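Local coordinates for protein peptide amidase (Stenotrophomonas maltophilia, PDB 1M22) that probably hydrolyses amide bonds as a peptide amidase of the amidase signature family, at residues Ser210-Ile215 / Asp245-Ala250; Asp87-Ala92 / Ala111-Arg116; Thr184-Ser189 / Phe219-Ala224. All blocks are in the same frame, centred on the assembly; numbering follows the deposited sequence.

Interaction 1: Ser210-Ile215 / Asp245-Ala250; sequences SRDGII and DDADPA. With EPE (4-(2-hydroxyethyl)-1-piperazine ethanesulfonic acid), chain C.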
loop_
_atom_site.group_PDB
_atom_site.type_symbol
_atom_site.label_atom_id
_atom_site.label_comp_id
_atom_site.label_asym_id
_atom_site.label_seq_id
_atom_site.Cartn_x
_atom_site.Cartn_y
_atom_site.Cartn_z
ATOM N N SER A 210 -0.226 -12.773 4.454
ATOM C CA SER A 210 0.574 -12.898 5.663
ATOM C C SER A 210 1.383 -11.653 6.012
ATOM O O SER A 210 1.960 -11.008 5.137
ATOM C CB SER A 210 1.532 -14.079 5.529
ATOM O OG SER A 210 2.325 -14.203 6.697
ATOM N N ARG A 211 1.424 -11.333 7.303
ATOM C CA ARG A 211 2.209 -10.203 7.784
ATOM C C ARG A 211 3.552 -10.700 8.320
ATOM O O ARG A 211 4.340 -9.919 8.859
ATOM C CB ARG A 211 1.482 -9.445 8.906
ATOM C CG ARG A 211 0.341 -8.526 8.464
ATOM C CD ARG A 211 -0.958 -9.286 8.229
ATOM N NE ARG A 211 -1.369 -10.031 9.419
ATOM C CZ ARG A 211 -1.892 -9.484 10.513
ATOM N NH1 ARG A 211 -2.094 -8.175 10.587
ATOM N NH2 ARG A 211 -2.179 -10.251 11.558
ATOM N N ASP A 212 3.836 -11.990 8.175
ATOM C CA ASP A 212 5.104 -12.483 8.691
ATOM C C ASP A 212 6.270 -11.862 7.927
ATOM O O ASP A 212 6.228 -11.706 6.704
ATOM C CB ASP A 212 5.176 -14.010 8.625
ATOM C CG ASP A 212 6.200 -14.580 9.604
ATOM O OD1 ASP A 212 6.111 -14.276 10.816
ATOM O OD2 ASP A 212 7.093 -15.327 9.164
ATOM N N GLY A 213 7.306 -11.481 8.661
ATOM C CA GLY A 213 8.467 -10.886 8.032
ATOM C C GLY A 213 8.323 -9.411 7.718
ATOM O O GLY A 213 9.088 -8.873 6.922
ATOM N N ILE A 214 7.344 -8.753 8.331
ATOM C CA ILE A 214 7.139 -7.326 8.115
ATOM C C ILE A 214 7.265 -6.575 9.439
ATOM O O ILE A 214 6.660 -6.974 10.432
ATOM C CB ILE A 214 5.734 -7.032 7.525
ATOM C CG1 ILE A 214 5.536 -7.810 6.219
ATOM C CG2 ILE A 214 5.579 -5.534 7.276
ATOM C CD1 ILE A 214 4.166 -7.620 5.591
ATOM N N ILE A 215 8.066 -5.509 9.459
ATOM C CA ILE A 215 8.212 -4.695 10.670
ATOM C C ILE A 215 6.795 -4.184 10.887
ATOM O O ILE A 215 6.225 -3.503 10.036
ATOM C CB ILE A 215 9.203 -3.537 10.460
ATOM C CG1 ILE A 215 10.592 -4.119 10.190
ATOM C CG2 ILE A 215 9.227 -2.631 11.690
ATOM C CD1 ILE A 215 11.675 -3.083 9.966
ATOM N N ASP A 245 -0.564 -18.763 6.086
ATOM C CA ASP A 245 0.788 -18.897 6.616
ATOM C C ASP A 245 0.679 -19.234 8.101
ATOM O O ASP A 245 0.100 -18.469 8.872
ATOM C CB ASP A 245 1.552 -17.580 6.413
ATOM C CG ASP A 245 2.946 -17.592 7.027
ATOM O OD1 ASP A 245 3.450 -18.671 7.405
ATOM O OD2 ASP A 245 3.547 -16.503 7.124
ATOM N N ASP A 246 1.225 -20.382 8.496
ATOM C CA ASP A 246 1.173 -20.802 9.896
ATOM C C ASP A 246 1.759 -19.769 10.857
ATOM O O ASP A 246 1.373 -19.717 12.024
ATOM C CB ASP A 246 1.913 -22.131 10.097
ATOM C CG ASP A 246 1.247 -23.292 9.385
ATOM O OD1 ASP A 246 0.000 -23.339 9.347
ATOM O OD2 ASP A 246 1.976 -24.170 8.879
ATOM N N ALA A 247 2.687 -18.948 10.371
ATOM C CA ALA A 247 3.320 -17.939 11.217
ATOM C C ALA A 247 2.439 -16.718 11.483
ATOM O O ALA A 247 2.764 -15.889 12.335
ATOM C CB ALA A 247 4.641 -17.502 10.604
ATOM N N ASP A 248 1.325 -16.610 10.764
ATOM C CA ASP A 248 0.406 -15.486 10.941
ATOM C C ASP A 248 -1.011 -16.012 11.160
ATOM O O ASP A 248 -1.735 -16.301 10.208
ATOM C CB ASP A 248 0.444 -14.572 9.710
ATOM C CG ASP A 248 -0.450 -13.349 9.855
ATOM O OD1 ASP A 248 -1.095 -13.191 10.916
ATOM O OD2 ASP A 248 -0.512 -12.544 8.902
ATOM N N PRO A 249 -1.428 -16.135 12.432
ATOM C CA PRO A 249 -2.757 -16.631 12.807
ATOM C C PRO A 249 -3.943 -15.962 12.118
ATOM O O PRO A 249 -4.993 -16.582 11.937
ATOM C CB PRO A 249 -2.782 -16.431 14.320
ATOM C CG PRO A 249 -1.358 -16.621 14.702
ATOM C CD PRO A 249 -0.627 -15.838 13.632
ATOM N N ALA A 250 -3.790 -14.699 11.736
ATOM C CA ALA A 250 -4.883 -13.994 11.081
ATOM C C ALA A 250 -5.248 -14.656 9.755
ATOM O O ALA A 250 -6.399 -14.593 9.325
ATOM C CB ALA A 250 -4.506 -12.531 10.851
HETATM N N1 EPE C . -2.107 -11.931 18.489
HETATM C C2 EPE C . -0.642 -11.542 18.462
HETATM C C3 EPE C . -0.108 -12.054 19.813
HETATM N N4 EPE C . -0.654 -11.258 20.872
HETATM C C5 EPE C . -2.125 -11.319 20.905
HETATM C C6 EPE C . -2.764 -11.040 19.564
HETATM C C7 EPE C . -0.233 -11.677 22.263
HETATM C C8 EPE C . 1.253 -11.752 22.533
HETATM O O8 EPE C . 1.744 -13.132 22.465
HETATM C C9 EPE C . -2.929 -11.600 17.234
HETATM C C10 EPE C . -2.292 -12.261 16.047
HETATM S S EPE C . -3.295 -12.105 14.552
HETATM O O1S EPE C . -2.416 -12.826 13.642
HETATM O O2S EPE C . -3.564 -10.687 14.064
HETATM O O3S EPE C . -4.511 -12.845 14.805
HETATM O O HOH W 1 3.497 -13.274 11.410
#

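Interaction 2: Asp87-Ala92 / Ala111-Arg116; sequences DNINAA and AYLVRR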
loop_
_atom_site.group_PDB
_atom_site.type_symbol
_atom_site.label_atom_id
_atom_site.label_comp_id
_atom_site.label_asym_id
_atom_site.label_seq_id
_atom_site.Cartn_x
_atom_site.Cartn_y
_atom_site.Cartn_z
ATOM N N ASP A 87 10.312 -0.814 2.354
ATOM C CA ASP A 87 11.394 -1.226 3.234
ATOM C C ASP A 87 11.089 -1.649 4.663
ATOM O O ASP A 87 11.951 -1.556 5.542
ATOM C CB ASP A 87 12.523 -0.191 3.225
ATOM C CG ASP A 87 13.843 -0.776 3.706
ATOM O OD1 ASP A 87 14.145 -1.937 3.348
ATOM O OD2 ASP A 87 14.579 -0.078 4.431
ATOM N N ASN A 88 9.862 -2.097 4.908
ATOM C CA ASN A 88 9.537 -2.661 6.213
ATOM C C ASN A 88 9.252 -4.156 5.997
ATOM O O ASN A 88 8.924 -4.882 6.934
ATOM C CB ASN A 88 8.349 -1.953 6.897
ATOM C CG ASN A 88 7.082 -1.945 6.067
ATOM O OD1 ASN A 88 7.075 -2.316 4.898
ATOM N ND2 ASN A 88 5.991 -1.497 6.681
ATOM N N ILE A 89 9.424 -4.608 4.753
ATOM C CA ILE A 89 9.204 -6.007 4.373
ATOM C C ILE A 89 10.555 -6.712 4.199
ATOM O O ILE A 89 11.373 -6.303 3.373
ATOM C CB ILE A 89 8.419 -6.099 3.037
ATOM C CG1 ILE A 89 7.077 -5.369 3.166
ATOM C CG2 ILE A 89 8.217 -7.562 2.645
ATOM C CD1 ILE A 89 6.317 -5.215 1.853
ATOM N N ASN A 90 10.789 -7.771 4.972
ATOM C CA ASN A 90 12.049 -8.514 4.901
ATOM C C ASN A 90 12.298 -9.105 3.517
ATOM O O ASN A 90 11.419 -9.745 2.939
ATOM C CB ASN A 90 12.061 -9.663 5.918
ATOM C CG ASN A 90 12.016 -9.189 7.358
ATOM O OD1 ASN A 90 12.036 -7.994 7.641
ATOM N ND2 ASN A 90 11.961 -10.143 8.285
ATOM N N ALA A 91 13.508 -8.910 2.998
ATOM C CA ALA A 91 13.869 -9.445 1.689
ATOM C C ALA A 91 15.382 -9.508 1.516
ATOM O O ALA A 91 16.040 -8.484 1.353
ATOM C CB ALA A 91 13.254 -8.593 0.577
ATOM N N ALA A 92 15.929 -10.717 1.560
ATOM C CA ALA A 92 17.363 -10.897 1.386
ATOM C C ALA A 92 17.710 -10.588 -0.069
ATOM O O ALA A 92 16.879 -10.764 -0.960
ATOM C CB ALA A 92 17.751 -12.329 1.731
ATOM N N ALA A 111 10.433 -12.407 3.759
ATOM C CA ALA A 111 9.129 -12.457 4.407
ATOM C C ALA A 111 8.315 -13.483 3.614
ATOM O O ALA A 111 8.626 -13.771 2.456
ATOM C CB ALA A 111 8.456 -11.097 4.328
ATOM N N TYR A 112 7.268 -14.024 4.221
ATOM C CA TYR A 112 6.445 -15.014 3.539
ATOM C C TYR A 112 5.961 -14.545 2.166
ATOM O O TYR A 112 6.098 -15.266 1.179
ATOM C CB TYR A 112 5.235 -15.390 4.398
ATOM C CG TYR A 112 4.419 -16.517 3.804
ATOM C CD1 TYR A 112 4.870 -17.833 3.868
ATOM C CD2 TYR A 112 3.219 -16.264 3.138
ATOM C CE1 TYR A 112 4.152 -18.870 3.280
ATOM C CE2 TYR A 112 2.492 -17.296 2.545
ATOM C CZ TYR A 112 2.969 -18.592 2.620
ATOM O OH TYR A 112 2.275 -19.618 2.025
ATOM N N LEU A 113 5.406 -13.339 2.087
ATOM C CA LEU A 113 4.901 -12.864 0.803
ATOM C C LEU A 113 6.007 -12.688 -0.232
ATOM O O LEU A 113 5.755 -12.783 -1.434
ATOM C CB LEU A 113 4.106 -11.566 0.981
ATOM C CG LEU A 113 4.815 -10.263 1.335
ATOM C CD1 LEU A 113 5.368 -9.607 0.073
ATOM C CD2 LEU A 113 3.814 -9.331 1.991
ATOM N N VAL A 114 7.232 -12.441 0.226
ATOM C CA VAL A 114 8.350 -12.285 -0.695
ATOM C C VAL A 114 8.728 -13.663 -1.240
ATOM O O VAL A 114 9.070 -13.802 -2.415
ATOM C CB VAL A 114 9.559 -11.621 -0.004
ATOM C CG1 VAL A 114 10.766 -11.619 -0.933
ATOM C CG2 VAL A 114 9.199 -10.195 0.382
ATOM N N ARG A 115 8.657 -14.683 -0.388
ATOM C CA ARG A 115 8.954 -16.038 -0.833
ATOM C C ARG A 115 7.919 -16.411 -1.895
ATOM O O ARG A 115 8.248 -17.031 -2.906
ATOM C CB ARG A 115 8.894 -17.023 0.340
ATOM C CG ARG A 115 9.940 -16.753 1.417
ATOM C CD ARG A 115 10.255 -17.996 2.241
ATOM N NE ARG A 115 9.143 -18.439 3.079
ATOM C CZ ARG A 115 8.759 -17.837 4.201
ATOM N NH1 ARG A 115 9.396 -16.755 4.630
ATOM N NH2 ARG A 115 7.744 -18.323 4.902
ATOM N N ARG A 116 6.667 -16.017 -1.678
ATOM C CA ARG A 116 5.627 -16.318 -2.654
ATOM C C ARG A 116 5.880 -15.593 -3.975
ATOM O O ARG A 116 5.707 -16.173 -5.046
ATOM C CB ARG A 116 4.244 -15.935 -2.122
ATOM C CG ARG A 116 3.737 -16.810 -0.985
ATOM C CD ARG A 116 2.266 -16.533 -0.708
ATOM N NE ARG A 116 1.403 -16.987 -1.797
ATOM C CZ ARG A 116 1.113 -18.261 -2.041
ATOM N NH1 ARG A 116 1.615 -19.218 -1.275
ATOM N NH2 ARG A 116 0.317 -18.580 -3.054
#

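Interaction 3: Thr184-Ser189 / Phe219-Ala224; sequences TETDGS and FSQDTA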
loop_
_atom_site.group_PDB
_atom_site.type_symbol
_atom_site.label_atom_id
_atom_site.label_comp_id
_atom_site.label_asym_id
_atom_site.label_seq_id
_atom_site.Cartn_x
_atom_site.Cartn_y
_atom_site.Cartn_z
ATOM N N THR A 184 2.351 -1.341 2.542
ATOM C CA THR A 184 1.669 -1.862 3.722
ATOM C C THR A 184 0.789 -0.756 4.274
ATOM O O THR A 184 1.067 0.431 4.082
ATOM C CB THR A 184 2.627 -2.344 4.864
ATOM O OG1 THR A 184 3.226 -1.215 5.512
ATOM C CG2 THR A 184 3.701 -3.268 4.326
ATOM N N GLU A 185 -0.291 -1.149 4.938
ATOM C CA GLU A 185 -1.199 -0.180 5.520
ATOM C C GLU A 185 -1.617 -0.566 6.926
ATOM O O GLU A 185 -1.868 -1.738 7.222
ATOM C CB GLU A 185 -2.466 -0.009 4.660
ATOM C CG GLU A 185 -3.492 0.944 5.305
ATOM C CD GLU A 185 -4.463 1.600 4.324
ATOM O OE1 GLU A 185 -4.111 1.779 3.136
ATOM O OE2 GLU A 185 -5.578 1.970 4.756
ATOM N N THR A 186 -1.666 0.440 7.790
ATOM C CA THR A 186 -2.124 0.282 9.160
ATOM C C THR A 186 -3.377 1.166 9.184
ATOM O O THR A 186 -4.434 0.751 9.646
ATOM C CB THR A 186 -1.056 0.745 10.157
ATOM O OG1 THR A 186 0.094 -0.107 10.028
ATOM C CG2 THR A 186 -1.584 0.662 11.583
ATOM N N ASP A 187 -3.249 2.385 8.666
ATOM C CA ASP A 187 -4.387 3.293 8.531
ATOM C C ASP A 187 -4.080 4.353 7.471
ATOM O O ASP A 187 -3.536 5.421 7.771
ATOM C CB ASP A 187 -4.767 3.978 9.850
ATOM C CG ASP A 187 -6.124 4.675 9.762
ATOM O OD1 ASP A 187 -6.491 5.135 8.660
ATOM O OD2 ASP A 187 -6.834 4.769 10.785
ATOM N N GLY A 188 -4.416 4.021 6.226
ATOM C CA GLY A 188 -4.217 4.918 5.101
ATOM C C GLY A 188 -2.914 4.788 4.328
ATOM O O GLY A 188 -2.807 5.333 3.224
ATOM N N SER A 189 -1.946 4.048 4.864
ATOM C CA SER A 189 -0.631 3.932 4.229
ATOM C C SER A 189 -0.505 3.323 2.838
ATOM O O SER A 189 0.573 3.387 2.243
ATOM C CB SER A 189 0.351 3.248 5.176
ATOM O OG SER A 189 0.761 4.157 6.188
ATOM N N PHE A 219 -1.084 -5.768 14.792
ATOM C CA PHE A 219 -1.508 -7.047 14.244
ATOM C C PHE A 219 -3.002 -7.009 13.927
ATOM O O PHE A 219 -3.492 -7.789 13.113
ATOM C CB PHE A 219 -1.167 -8.208 15.191
ATOM C CG PHE A 219 -1.674 -8.039 16.590
ATOM C CD1 PHE A 219 -3.027 -8.164 16.880
ATOM C CD2 PHE A 219 -0.787 -7.782 17.626
ATOM C CE1 PHE A 219 -3.487 -8.036 18.193
ATOM C CE2 PHE A 219 -1.237 -7.653 18.939
ATOM C CZ PHE A 219 -2.587 -7.781 19.221
ATOM N N SER A 220 -3.729 -6.086 14.547
ATOM C CA SER A 220 -5.157 -5.965 14.287
ATOM C C SER A 220 -5.478 -5.294 12.950
ATOM O O SER A 220 -6.479 -5.636 12.313
ATOM C CB SER A 220 -5.841 -5.170 15.406
ATOM O OG SER A 220 -5.850 -5.894 16.626
ATOM N N GLN A 221 -4.630 -4.363 12.511
ATOM C CA GLN A 221 -4.896 -3.614 11.281
ATOM C C GLN A 221 -3.892 -3.742 10.140
ATOM O O GLN A 221 -4.230 -3.465 8.992
ATOM C CB GLN A 221 -5.053 -2.125 11.629
ATOM C CG GLN A 221 -6.125 -1.873 12.685
ATOM C CD GLN A 221 -6.314 -0.412 13.073
ATOM O OE1 GLN A 221 -6.986 -0.116 14.061
ATOM N NE2 GLN A 221 -5.737 0.505 12.300
ATOM N N ASP A 222 -2.669 -4.155 10.447
ATOM C CA ASP A 222 -1.615 -4.261 9.441
ATOM C C ASP A 222 -1.860 -5.230 8.302
ATOM O O ASP A 222 -2.367 -6.328 8.502
ATOM C CB ASP A 222 -0.299 -4.724 10.072
ATOM C CG ASP A 222 0.435 -3.640 10.839
ATOM O OD1 ASP A 222 -0.130 -2.563 11.112
ATOM O OD2 ASP A 222 1.612 -3.899 11.181
ATOM N N THR A 223 -1.471 -4.821 7.102
ATOM C CA THR A 223 -1.508 -5.716 5.959
ATOM C C THR A 223 -0.741 -5.152 4.789
ATOM O O THR A 223 -0.715 -3.940 4.563
ATOM C CB THR A 223 -2.927 -6.072 5.465
ATOM O OG1 THR A 223 -2.814 -7.041 4.409
ATOM C CG2 THR A 223 -3.652 -4.846 4.938
ATOM N N ALA A 224 -0.080 -6.044 4.070
ATOM C CA ALA A 224 0.639 -5.661 2.873
ATOM C C ALA A 224 -0.419 -5.643 1.774
ATOM O O ALA A 224 -1.502 -6.226 1.917
ATOM C CB ALA A 224 1.720 -6.681 2.549
#

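Interaction 1: Ser210-Ile215 / Asp245-Ala250
Arg211 grips Asp248 side-on: NE donates to OD2 of Asp248 at 2.7 Å while NH2 of Arg211 reaches OD1 of the same carboxylate at 3.2 Å. Both bonds arrive on the syn side, and the guanidinium and carboxylate planes lie only 24° apart, the evidence for a two-pronged, nearly coplanar salt bridge. The backbone N of Arg211 adds a bond to Asp248 OD2 at 2.8 Å, this time on the anti side and well tilted from the carboxylate plane, so one oxygen takes two donors from a single residue. Bends at chi2 (82°) and chi3 (57°) curl the side chain back toward its own backbone N, bringing NE and N to the same oxygen. Next to it Ser210 OG donates to the anti lone pair of Asp245 OD2 over 2.6 Å, and also accepts from Asp212 N, closing an ST turn. These loops follow strand 200-203 and helix 231-241, and each is built on turns: a type II beta turn runs from Arg211 to Ile214 in one, a type I turn from Asp245 to Asp248 in the other, with Asx turns at Asp245 and Asp248. The OD1 atom of Asp248 takes the Ala250 N-H from above the carboxylate plane, besides the arginine. Arg211 NH1 is held by the carbonyls of Phe219 and Asp222, which further fixes the guanidinium. The looser side begins at Asp212, whose carboxylate packs on the methyl of the exposed Ala247, CG to CB 3.5 Å, and shares a water with Ala247 O. Asp212 OD2 lies 4.3 Å from Asp245 OD2, a proximity of like charges that may be unfavourable. Toward the bound buffer molecule, Arg211 NH2 donates to the sulfonate O2S of EPE at 2.9 Å, while the bond from Ala250 N to O1S is weak.

Interaction 2: Asp87-Ala92 / Ala111-Arg116
Asn90 and Ala111 meet through their backbones, Ala111 N donating to Asn90 O over 3.0 Å with an N-H...O angle of 156°, where the non-helical segment 87-92 passes the N-terminus of helix 112-119. The donor stands 50° out of the carbonyl plane rather than on a lone pair. Ala111 occupies the N-cap position, so this bond ties down the residue from which the helix starts; its own carbonyl accepts from Arg115 N in the first turn. The side chains meet mainly through methyls, most of them around CG2 of Ile89. It lies 3.6 Å from Val114 CG2 and 3.9 Å from Ala111 CB, with the more distant Leu113 CD1 at 4.3 Å, and thus bears on three residues of the helix start. With CG1 of Ile89 beside its backbone N (chi1 -58°), CG2 is the branch turned to the helix, leaving the longer arm for other neighbours. Val114 divides its two methyls: CG2 also rests 3.4 Å from the carbonyl oxygen of Asn90, whereas CG1 reaches the Ala91 methyl at 4.2 Å. All six touching residues are buried. The amide of Asn90 points to another partner: its OD1 is bonded to Tyr337 OH of helix 319-340. The contact therefore fastens the long loop after strand 82-86, the strand ending in catalytic Lys86, to the helix that follows that loop. The contact abuts the central mixed sheet, with Ala91 and Val114 on Leu85 of strand 82-86 and Ile89 on Ile182 and Thr184 of the adjacent strand 180-185.

Interaction 3: Thr184-Ser189 / Phe219-Ala224
Glu185 and Thr223 pair through both backbone groups: Glu185 N donates to Thr223 O at 2.8 Å, and Thr223 N to Glu185 O at 3.1 Å, the mark of an antiparallel hydrogen-bonded pair. Thr184 and Ala224 form the neighbouring non-hydrogen-bonded pair, their CA atoms 4.0 Å apart. Past the end of the strand pairing, side-chain bonds take over. Thr186 OG1 donates to Asp222 OD1 at 2.7 Å, approaching from above the carboxylate plane, the two side chains lying alongside and pointing the same way. Gln221 NE2 reaches the carbonyl of Thr186 at 3.0 Å, because its chain is extended beyond CG (chi2 180°); the acceptor lies in the amide plane, but the donor stands 42° out of the carbonyl plane. Strands 180-185 and 223-228 are neighbours in the eleven-stranded mixed sheet at the centre of the amidase fold, and residues 186-189 lead from the first to the nucleophile Ser189. In the next shell, the backbone N-H groups of Ile217 and Ser218 hold the two carboxylate oxygens of Asp222, positioning the acceptor for Thr186. Glu185 turns its carboxylate back to its own loop, with OE1 accepting from Ile190 N and a weak bond from Gly188 N to OE2. On the face opposite the Glu185 and Thr223 side chains, Thr184 OG1 is hydrogen-bonded to Lys86 NZ; past the strand, Ser189 OG is hydrogen-bonded to Ser165 OG, which places this strand end within the catalytic centre.

Overall arrangement
Interactions 2 and 3 are buried, whereas interaction 1, whose centre is about 17 Å from that of the chain, is only partly so and meets water and a buffer sulfonate. The chemistry follows: charged groups and turns in interaction 1, methyl packing and one backbone bond in interaction 2, strand pairing extended by polar side chains in interaction 3. Segment 210-215 joins all three. Its backbone bonds to 87-92 (Ile215 N to Asn88 O, Gly213 O to Asn90 N), and Ile214 CD1 packs on Ala224 CB. Interactions 2 and 3 meet directly where Asn88 ND2 lies 3.0 Å from Thr184 OG1 and Leu113 packs on Ala224. Along the chain, interactions 1 and 3 interleave, while interaction 2 precedes both.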